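PDB 2YXH: MazG-related protein, which probably hydrolyses nucleoside triphosphates to monophosphate and pyrophosphate as an all-helical, magnesium-binding MazG-family protein. Local coordinates for residues Lys86-Glu98 with Leu102-Lys114. The protein carries 1 engineered substitution. Numbering follows the deposited sequence.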
ATOM      1  N   LYS A  86      -3.389  -4.148 -16.152  1.00 32.92           N
ATOM      2  CA  LYS A  86      -3.869  -2.837 -16.577  1.00 34.59           C
ATOM      3  C   LYS A  86      -2.647  -1.973 -16.939  1.00 35.38           C
ATOM      4  O   LYS A  86      -2.467  -1.581 -18.069  1.00 36.21           O
ATOM      5  CB  LYS A  86      -4.702  -2.218 -15.471  1.00 33.34           C
ATOM      6  CG  LYS A  86      -5.262  -0.870 -15.733  1.00 34.70           C
ATOM      7  CD  LYS A  86      -5.618  -0.232 -14.424  1.00 37.79           C
ATOM      8  CE  LYS A  86      -7.047  -0.371 -14.083  1.00 41.90           C
ATOM      9  NZ  LYS A  86      -7.357   0.468 -12.837  1.00 34.27           N
ATOM     10  N   ILE A  87      -1.775  -1.752 -15.981  1.00 35.19           N
ATOM     11  CA  ILE A  87      -0.536  -1.025 -16.201  1.00 34.97           C
ATOM     12  C   ILE A  87       0.198  -1.433 -17.447  1.00 35.64           C
ATOM     13  O   ILE A  87       0.611  -0.570 -18.205  1.00 35.20           O
ATOM     14  CB  ILE A  87       0.438  -1.203 -14.931  1.00 35.53           C
ATOM     15  CG1 ILE A  87      -0.204  -0.579 -13.702  1.00 33.00           C
ATOM     16  CG2 ILE A  87       1.767  -0.466 -15.113  1.00 34.25           C
ATOM     17  CD1 ILE A  87      -1.012   0.841 -14.063  1.00 40.20           C
ATOM     18  N   SER A  88       0.405  -2.753 -17.632  1.00 35.33           N
ATOM     19  CA  SER A  88       1.231  -3.275 -18.728  1.00 36.51           C
ATOM     20  C   SER A  88       0.573  -2.961 -20.018  1.00 37.64           C
ATOM     21  O   SER A  88       1.197  -2.641 -21.032  1.00 36.98           O
ATOM     22  CB  SER A  88       1.463  -4.812 -18.644  1.00 37.06           C
ATOM     23  OG  SER A  88       1.736  -5.179 -17.299  1.00 36.72           O
ATOM     24  N   HIS A  89      -0.737  -3.044 -19.980  1.00 38.43           N
ATOM     25  CA  HIS A  89      -1.441  -2.682 -21.121  1.00 38.37           C
ATOM     26  C   HIS A  89      -1.354  -1.175 -21.402  1.00 39.03           C
ATOM     27  O   HIS A  89      -0.982  -0.820 -22.535  1.00 40.15           O
ATOM     28  CB  HIS A  89      -2.847  -3.169 -21.048  1.00 37.96           C
ATOM     29  CG  HIS A  89      -3.616  -2.811 -22.264  1.00 42.00           C
ATOM     30  ND1 HIS A  89      -3.352  -3.381 -23.506  1.00 42.43           N
ATOM     31  CD2 HIS A  89      -4.593  -1.901 -22.448  1.00 34.97           C
ATOM     32  CE1 HIS A  89      -4.158  -2.829 -24.393  1.00 41.75           C
ATOM     33  NE2 HIS A  89      -4.926  -1.945 -23.775  1.00 32.62           N
ATOM     34  N   ARG A  90      -1.735  -0.306 -20.442  1.00 37.30           N
ATOM     35  CA  ARG A  90      -1.594   1.139 -20.584  1.00 36.67           C
ATOM     36  C   ARG A  90      -0.222   1.768 -20.869  1.00 36.92           C
ATOM     37  O   ARG A  90      -0.106   2.801 -21.580  1.00 37.60           O
ATOM     38  CB  ARG A  90      -2.259   1.906 -19.437  1.00 37.42           C
ATOM     39  CG  ARG A  90      -3.721   1.560 -19.294  1.00 38.72           C
ATOM     40  CD  ARG A  90      -4.394   2.229 -18.127  1.00 45.11           C
ATOM     41  NE  ARG A  90      -5.851   1.990 -18.147  1.00 48.17           N
ATOM     42  CZ  ARG A  90      -6.749   2.557 -17.327  1.00 48.94           C
ATOM     43  NH1 ARG A  90      -6.386   3.417 -16.392  1.00 45.46           N
ATOM     44  NH2 ARG A  90      -8.037   2.259 -17.467  1.00 47.74           N
ATOM     45  N   LYS A  91       0.825   1.176 -20.337  1.00 36.87           N
ATOM     46  CA  LYS A  91       2.112   1.833 -20.381  1.00 36.78           C
ATOM     47  C   LYS A  91       2.997   0.840 -20.998  1.00 35.84           C
ATOM     48  O   LYS A  91       3.853   0.325 -20.347  1.00 35.50           O
ATOM     49  CB  LYS A  91       2.577   2.191 -18.962  1.00 36.14           C
ATOM     50  CG  LYS A  91       1.654   3.218 -18.240  1.00 38.50           C
ATOM     51  CD  LYS A  91       2.161   3.473 -16.804  1.00 41.53           C
ATOM     52  CE  LYS A  91       2.530   4.950 -16.517  1.00 48.28           C
ATOM     53  NZ  LYS A  91       3.669   5.082 -15.487  1.00 46.72           N
ATOM     54  N   PRO A  92       2.772   0.503 -22.290  1.00 36.51           N
ATOM     55  CA  PRO A  92       3.611  -0.625 -22.844  1.00 35.98           C
ATOM     56  C   PRO A  92       5.070  -0.328 -22.945  1.00 36.88           C
ATOM     57  O   PRO A  92       5.909  -1.253 -23.061  1.00 34.36           O
ATOM     58  CB  PRO A  92       3.091  -0.784 -24.306  1.00 37.68           C
ATOM     59  CG  PRO A  92       2.374   0.517 -24.572  1.00 32.73           C
ATOM     60  CD  PRO A  92       1.785   1.009 -23.259  1.00 35.20           C
ATOM     61  N   TRP A  93       5.368   0.974 -23.022  1.00 36.94           N
ATOM     62  CA  TRP A  93       6.806   1.409 -23.066  1.00 37.71           C
ATOM     63  C   TRP A  93       7.684   0.900 -21.890  1.00 37.21           C
ATOM     64  O   TRP A  93       8.890   0.927 -21.997  1.00 38.52           O
ATOM     65  CB  TRP A  93       6.921   2.903 -23.159  1.00 35.42           C
ATOM     66  CG  TRP A  93       6.257   3.660 -22.010  1.00 36.12           C
ATOM     67  CD1 TRP A  93       6.837   4.062 -20.785  1.00 35.75           C
ATOM     68  CD2 TRP A  93       4.907   4.166 -21.990  1.00 34.56           C
ATOM     69  NE1 TRP A  93       5.897   4.782 -20.014  1.00 30.59           N
ATOM     70  CE2 TRP A  93       4.708   4.826 -20.719  1.00 31.70           C
ATOM     71  CE3 TRP A  93       3.828   4.105 -22.897  1.00 32.96           C
ATOM     72  CZ2 TRP A  93       3.500   5.425 -20.394  1.00 32.91           C
ATOM     73  CZ3 TRP A  93       2.595   4.728 -22.535  1.00 28.53           C
ATOM     74  CH2 TRP A  93       2.459   5.357 -21.316  1.00 33.77           C
ATOM     75  N   LEU A  94       7.052   0.412 -20.809  1.00 36.56           N
ATOM     76  CA  LEU A  94       7.759  -0.139 -19.644  1.00 37.17           C
ATOM     77  C   LEU A  94       8.552  -1.362 -20.040  1.00 38.59           C
ATOM     78  O   LEU A  94       9.502  -1.793 -19.363  1.00 40.18           O
ATOM     79  CB  LEU A  94       6.751  -0.486 -18.529  1.00 35.75           C
ATOM     80  CG  LEU A  94       5.975   0.695 -17.934  1.00 33.49           C
ATOM     81  CD1 LEU A  94       5.072   0.227 -16.800  1.00 34.51           C
ATOM     82  CD2 LEU A  94       7.013   1.666 -17.412  1.00 37.49           C
ATOM     83  N   PHE A  95       8.167  -1.951 -21.157  1.00 41.44           N
ATOM     84  CA  PHE A  95       8.777  -3.219 -21.594  1.00 42.55           C
ATOM     85  C   PHE A  95       9.539  -3.032 -22.881  1.00 44.34           C
ATOM     86  O   PHE A  95       9.783  -4.008 -23.579  1.00 46.25           O
ATOM     87  CB  PHE A  95       7.663  -4.243 -21.761  1.00 42.47           C
ATOM     88  CG  PHE A  95       6.886  -4.454 -20.505  1.00 43.26           C
ATOM     89  CD1 PHE A  95       7.362  -5.328 -19.508  1.00 45.06           C
ATOM     90  CD2 PHE A  95       5.721  -3.728 -20.263  1.00 43.87           C
ATOM     91  CE1 PHE A  95       6.686  -5.515 -18.307  1.00 42.08           C
ATOM     92  CE2 PHE A  95       5.035  -3.913 -19.060  1.00 42.79           C
ATOM     93  CZ  PHE A  95       5.527  -4.811 -18.082  1.00 43.81           C
ATOM     94  N   TRP A  96       9.879  -1.783 -23.209  1.00 45.98           N
ATOM     95  CA  TRP A  96      10.564  -1.420 -24.438  1.00 47.48           C
ATOM     96  C   TRP A  96      11.934  -0.822 -24.095  1.00 49.41           C
ATOM     97  O   TRP A  96      12.010   0.102 -23.260  1.00 48.77           O
ATOM     98  CB  TRP A  96       9.787  -0.344 -25.186  1.00 43.69           C
ATOM     99  CG  TRP A  96       8.448  -0.707 -25.789  1.00 42.34           C
ATOM    100  CD1 TRP A  96       7.900  -1.965 -25.945  1.00 38.95           C
ATOM    101  CD2 TRP A  96       7.507   0.210 -26.358  1.00 35.47           C
ATOM    102  NE1 TRP A  96       6.673  -1.854 -26.536  1.00 38.30           N
ATOM    103  CE2 TRP A  96       6.409  -0.537 -26.794  1.00 34.62           C
ATOM    104  CE3 TRP A  96       7.461   1.613 -26.470  1.00 37.61           C
ATOM    105  CZ2 TRP A  96       5.293   0.051 -27.385  1.00 38.69           C
ATOM    106  CZ3 TRP A  96       6.354   2.206 -27.065  1.00 37.42           C
ATOM    107  CH2 TRP A  96       5.265   1.425 -27.489  1.00 39.58           C
ATOM    108  N   GLU A  97      12.994  -1.285 -24.780  1.00 52.72           N
ATOM    109  CA  GLU A  97      14.415  -0.791 -24.606  1.00 53.80           C
ATOM    110  C   GLU A  97      14.573   0.744 -24.642  1.00 54.80           C
ATOM    111  O   GLU A  97      14.861   1.393 -23.613  1.00 56.22           O
ATOM    112  CB  GLU A  97      15.334  -1.423 -25.662  1.00 53.53           C
ATOM    113  CG  GLU A  97      16.873  -1.163 -25.499  1.00 56.32           C
ATOM    114  CD  GLU A  97      17.763  -2.325 -26.110  1.00 58.86           C
ATOM    115  OE1 GLU A  97      18.794  -2.784 -25.505  1.00 64.00           O
ATOM    116  OE2 GLU A  97      17.390  -2.782 -27.219  1.00 66.14           O
ATOM    117  N   GLU A  98      14.392   1.323 -25.817  1.00 54.59           N
ATOM    118  CA  GLU A  98      14.537   2.751 -25.974  1.00 55.42           C
ATOM    119  C   GLU A  98      13.498   3.430 -25.138  1.00 53.65           C
ATOM    120  O   GLU A  98      12.343   3.004 -25.118  1.00 53.04           O
ATOM    121  CB  GLU A  98      14.354   3.158 -27.451  1.00 56.85           C
ATOM    122  CG  GLU A  98      15.521   2.694 -28.381  1.00 63.98           C
ATOM    123  CD  GLU A  98      16.895   3.336 -27.985  1.00 72.39           C
ATOM    124  OE1 GLU A  98      17.094   4.563 -28.300  1.00 72.52           O
ATOM    125  OE2 GLU A  98      17.748   2.599 -27.369  1.00 73.18           O
ATOM    126  N   LEU A 102       7.729  12.071 -23.115  1.00 42.53           N
ATOM    127  CA  LEU A 102       6.501  12.210 -22.390  1.00 43.14           C
ATOM    128  C   LEU A 102       5.366  12.211 -23.410  1.00 43.13           C
ATOM    129  O   LEU A 102       4.294  11.543 -23.175  1.00 42.40           O
ATOM    130  CB  LEU A 102       6.505  13.512 -21.542  1.00 43.84           C
ATOM    131  CG  LEU A 102       5.271  13.763 -20.646  1.00 45.38           C
ATOM    132  CD1 LEU A 102       5.050  12.631 -19.646  1.00 48.33           C
ATOM    133  CD2 LEU A 102       5.231  15.157 -19.911  1.00 45.34           C
ATOM    134  N   GLU A 103       5.578  12.956 -24.533  1.00 43.04           N
ATOM    135  CA  GLU A 103       4.468  13.168 -25.531  1.00 42.51           C
ATOM    136  C   GLU A 103       4.118  11.843 -26.264  1.00 40.14           C
ATOM    137  O   GLU A 103       2.954  11.468 -26.469  1.00 36.81           O
ATOM    138  CB  GLU A 103       4.783  14.250 -26.573  1.00 44.60           C
ATOM    139  CG  GLU A 103       4.553  13.701 -28.013  1.00 50.14           C
ATOM    140  CD  GLU A 103       4.802  14.693 -29.083  1.00 58.95           C
ATOM    141  OE1 GLU A 103       4.489  14.353 -30.244  1.00 64.30           O
ATOM    142  OE2 GLU A 103       5.320  15.795 -28.800  1.00 61.16           O
ATOM    143  N   GLU A 104       5.159  11.117 -26.613  1.00 39.43           N
ATOM    144  CA  GLU A 104       4.914   9.850 -27.180  1.00 39.08           C
ATOM    145  C   GLU A 104       4.057   8.977 -26.185  1.00 39.04           C
ATOM    146  O   GLU A 104       2.945   8.497 -26.540  1.00 35.98           O
ATOM    147  CB  GLU A 104       6.269   9.241 -27.592  1.00 39.85           C
ATOM    148  CG  GLU A 104       6.967  10.036 -28.759  1.00 40.77           C
ATOM    149  CD  GLU A 104       8.303   9.414 -29.286  1.00 41.59           C
ATOM    150  OE1 GLU A 104       9.056   8.674 -28.553  1.00 45.13           O
ATOM    151  OE2 GLU A 104       8.626   9.722 -30.449  1.00 45.09           O
ATOM    152  N   ALA A 105       4.574   8.799 -24.945  1.00 38.78           N
ATOM    153  CA  ALA A 105       3.934   8.068 -23.837  1.00 38.73           C
ATOM    154  C   ALA A 105       2.500   8.488 -23.645  1.00 39.89           C
ATOM    155  O   ALA A 105       1.588   7.624 -23.546  1.00 41.31           O
ATOM    156  CB  ALA A 105       4.718   8.286 -22.504  1.00 38.84           C
ATOM    157  N   GLU A 106       2.238   9.794 -23.608  1.00 38.81           N
ATOM    158  CA  GLU A 106       0.842  10.136 -23.410  1.00 40.62           C
ATOM    159  C   GLU A 106      -0.073   9.739 -24.584  1.00 38.99           C
ATOM    160  O   GLU A 106      -1.192   9.287 -24.359  1.00 39.27           O
ATOM    161  CB  GLU A 106       0.646  11.579 -23.100  1.00 40.02           C
ATOM    162  CG  GLU A 106       1.250  12.525 -24.059  1.00 49.78           C
ATOM    163  CD  GLU A 106       0.966  14.004 -23.678  1.00 60.56           C
ATOM    164  OE1 GLU A 106      -0.271  14.371 -23.655  1.00 63.28           O
ATOM    165  OE2 GLU A 106       1.967  14.760 -23.403  1.00 61.66           O
ATOM    166  N   LYS A 107       0.395   9.928 -25.816  1.00 37.22           N
ATOM    167  CA  LYS A 107      -0.423   9.652 -26.993  1.00 34.90           C
ATOM    168  C   LYS A 107      -0.785   8.194 -26.905  1.00 35.32           C
ATOM    169  O   LYS A 107      -1.953   7.834 -27.089  1.00 35.80           O
ATOM    170  CB  LYS A 107       0.384   9.922 -28.254  1.00 36.34           C
ATOM    171  CG  LYS A 107       0.481  11.360 -28.613  1.00 35.21           C
ATOM    172  CD  LYS A 107       0.733  11.497 -30.079  1.00 39.16           C
ATOM    173  CE  LYS A 107       1.670  12.685 -30.340  1.00 47.00           C
ATOM    174  NZ  LYS A 107       2.171  12.740 -31.798  1.00 51.25           N
ATOM    175  N   ILE A 108       0.185   7.338 -26.544  1.00 32.98           N
ATOM    176  CA  ILE A 108      -0.152   5.950 -26.354  1.00 33.25           C
ATOM    177  C   ILE A 108      -1.213   5.786 -25.271  1.00 35.33           C
ATOM    178  O   ILE A 108      -2.256   5.148 -25.447  1.00 33.49           O
ATOM    179  CB  ILE A 108       1.062   5.146 -25.993  1.00 34.04           C
ATOM    180  CG1 ILE A 108       2.101   5.260 -27.135  1.00 30.99           C
ATOM    181  CG2 ILE A 108       0.622   3.706 -25.631  1.00 35.20           C
ATOM    182  CD1 ILE A 108       3.252   4.170 -27.152  1.00 32.22           C
ATOM    183  N   TRP A 109      -0.985   6.468 -24.169  1.00 37.22           N
ATOM    184  CA  TRP A 109      -1.767   6.207 -23.028  1.00 40.83           C
ATOM    185  C   TRP A 109      -3.216   6.670 -23.265  1.00 41.10           C
ATOM    186  O   TRP A 109      -4.185   6.002 -22.844  1.00 41.10           O
ATOM    187  CB  TRP A 109      -1.122   6.874 -21.820  1.00 42.88           C
ATOM    188  CG  TRP A 109      -1.854   6.647 -20.597  1.00 45.66           C
ATOM    189  CD1 TRP A 109      -1.724   5.600 -19.738  1.00 47.40           C
ATOM    190  CD2 TRP A 109      -2.899   7.479 -20.070  1.00 49.54           C
ATOM    191  NE1 TRP A 109      -2.582   5.742 -18.681  1.00 48.82           N
ATOM    192  CE2 TRP A 109      -3.315   6.890 -18.848  1.00 50.31           C
ATOM    193  CE3 TRP A 109      -3.470   8.716 -20.479  1.00 53.69           C
ATOM    194  CZ2 TRP A 109      -4.308   7.475 -18.022  1.00 54.88           C
ATOM    195  CZ3 TRP A 109      -4.477   9.334 -19.649  1.00 51.56           C
ATOM    196  CH2 TRP A 109      -4.885   8.702 -18.434  1.00 51.88           C
ATOM    197  N   LYS A 110      -3.354   7.788 -23.952  1.00 41.23           N
ATOM    198  CA  LYS A 110      -4.652   8.300 -24.256  1.00 42.52           C
ATOM    199  C   LYS A 110      -5.443   7.159 -24.979  1.00 43.25           C
ATOM    200  O   LYS A 110      -6.632   6.973 -24.723  1.00 43.07           O
ATOM    201  CB  LYS A 110      -4.479   9.545 -25.111  1.00 42.56           C
ATOM    202  CG  LYS A 110      -5.779  10.061 -25.675  1.00 45.17           C
ATOM    203  CD  LYS A 110      -5.734  11.544 -25.921  1.00 52.40           C
ATOM    204  CE  LYS A 110      -7.179  12.063 -26.026  1.00 56.81           C
ATOM    205  NZ  LYS A 110      -7.973  11.675 -27.266  1.00 58.84           N
ATOM    206  N   GLU A 111      -4.772   6.339 -25.802  1.00 42.24           N
ATOM    207  CA  GLU A 111      -5.489   5.392 -26.642  1.00 43.07           C
ATOM    208  C   GLU A 111      -5.762   4.116 -25.890  1.00 44.90           C
ATOM    209  O   GLU A 111      -6.832   3.557 -26.017  1.00 46.28           O
ATOM    210  CB  GLU A 111      -4.688   5.036 -27.908  1.00 43.50           C
ATOM    211  CG  GLU A 111      -4.439   6.222 -28.883  1.00 42.19           C
ATOM    212  CD  GLU A 111      -5.691   6.983 -29.229  1.00 43.82           C
ATOM    213  OE1 GLU A 111      -6.731   6.355 -29.542  1.00 42.55           O
ATOM    214  OE2 GLU A 111      -5.624   8.228 -29.173  1.00 44.56           O
ATOM    215  N   ARG A 112      -4.743   3.594 -25.198  1.00 43.71           N
ATOM    216  CA  ARG A 112      -4.935   2.473 -24.281  1.00 43.66           C
ATOM    217  C   ARG A 112      -6.128   2.684 -23.309  1.00 45.30           C
ATOM    218  O   ARG A 112      -6.962   1.797 -23.056  1.00 44.02           O
ATOM    219  CB  ARG A 112      -3.649   2.227 -23.505  1.00 42.19           C
ATOM    220  CG  ARG A 112      -2.428   2.031 -24.413  1.00 37.99           C
ATOM    221  CD  ARG A 112      -2.580   0.799 -25.334  1.00 32.47           C
ATOM    222  NE  ARG A 112      -1.423   0.554 -26.222  1.00 29.09           N
ATOM    223  CZ  ARG A 112      -0.677  -0.555 -26.211  1.00 29.93           C
ATOM    224  NH1 ARG A 112      -0.851  -1.453 -25.284  1.00 26.28           N
ATOM    225  NH2 ARG A 112       0.252  -0.729 -27.107  1.00 21.77           N
ATOM    226  N   LYS A 113      -6.255   3.896 -22.801  1.00 47.77           N
ATOM    227  CA  LYS A 113      -7.251   4.075 -21.767  1.00 50.28           C
ATOM    228  C   LYS A 113      -8.577   3.478 -22.153  1.00 50.39           C
ATOM    229  O   LYS A 113      -9.221   2.881 -21.324  1.00 51.48           O
ATOM    230  CB  LYS A 113      -7.340   5.521 -21.304  1.00 51.64           C
ATOM    231  CG  LYS A 113      -6.548   5.714 -20.008  1.00 54.94           C
ATOM    232  CD  LYS A 113      -6.959   7.008 -19.340  1.00 63.06           C
ATOM    233  CE  LYS A 113      -8.294   6.951 -18.543  1.00 68.60           C
ATOM    234  NZ  LYS A 113      -8.916   8.366 -18.517  1.00 71.64           N
ATOM    235  N   LYS A 114      -8.914   3.524 -23.427  1.00 51.28           N
ATOM    236  CA  LYS A 114     -10.304   3.269 -23.860  1.00 52.09           C
ATOM    237  C   LYS A 114     -10.674   1.822 -24.341  1.00 52.13           C
ATOM    238  O   LYS A 114     -10.050   0.817 -23.913  1.00 51.96           O
ATOM    239  CB  LYS A 114     -10.739   4.381 -24.832  1.00 51.83           C
ATOM    240  CG  LYS A 114      -9.779   4.707 -25.978  1.00 51.33           C
ATOM    241  CD  LYS A 114      -9.846   6.208 -26.380  1.00 50.19           C
ATOM    242  CE  LYS A 114      -9.580   6.421 -27.918  1.00 52.86           C
ATOM    243  NZ  LYS A 114      -9.414   7.813 -28.504  1.00 49.68           N
TER
HETATM  244  O   HOH W   1      -3.918   4.928 -16.359  1.00 54.29           O
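The C-terminal helix 102-113 folds back across the end of helix 76-90 and the short 3-10 turn 92-94 in this all-helical MazG-type chain, bringing Ala105, Ile108, Trp109 and Arg112 onto Arg90, Pro92 and Trp93. Its axis runs at 126° to that of 86-90. With CG between its backbone N and carbonyl carbon (chi1 58°), Trp93 turns its indole to helix 102-113: Ala105 CB sits over the six-membered ring, 3.8 Å from its centroid, while Ile108 CB and Trp109 CB lie at the ring edge, near its plane. Ile100, in the intervening loop, also touches Trp93 and Ala105. Farther out, Ile108 CD1 meets the rim of Trp96 at CH2 (3.4 Å), and Ile108 CG2 lies 3.8 Å from Pro92 CD. Arg112, bent at chi2 (-62°), lays its guanidinium against Pro92 CG and its CD over the His89 ring; its NH1 makes a weak bond to His89 O (2.8 Å). A leucine in place of Arg112 would probably leave His89 O without this donor and Pro92 CG without the flat group against it. Trp109 CD1 lies 3.7 Å from Arg90 CB, Lys113 CG covers one guanidinium face, and one water accepts from both Arg90 NH1 (2.9 Å) and Trp109 NE1 (2.8 Å).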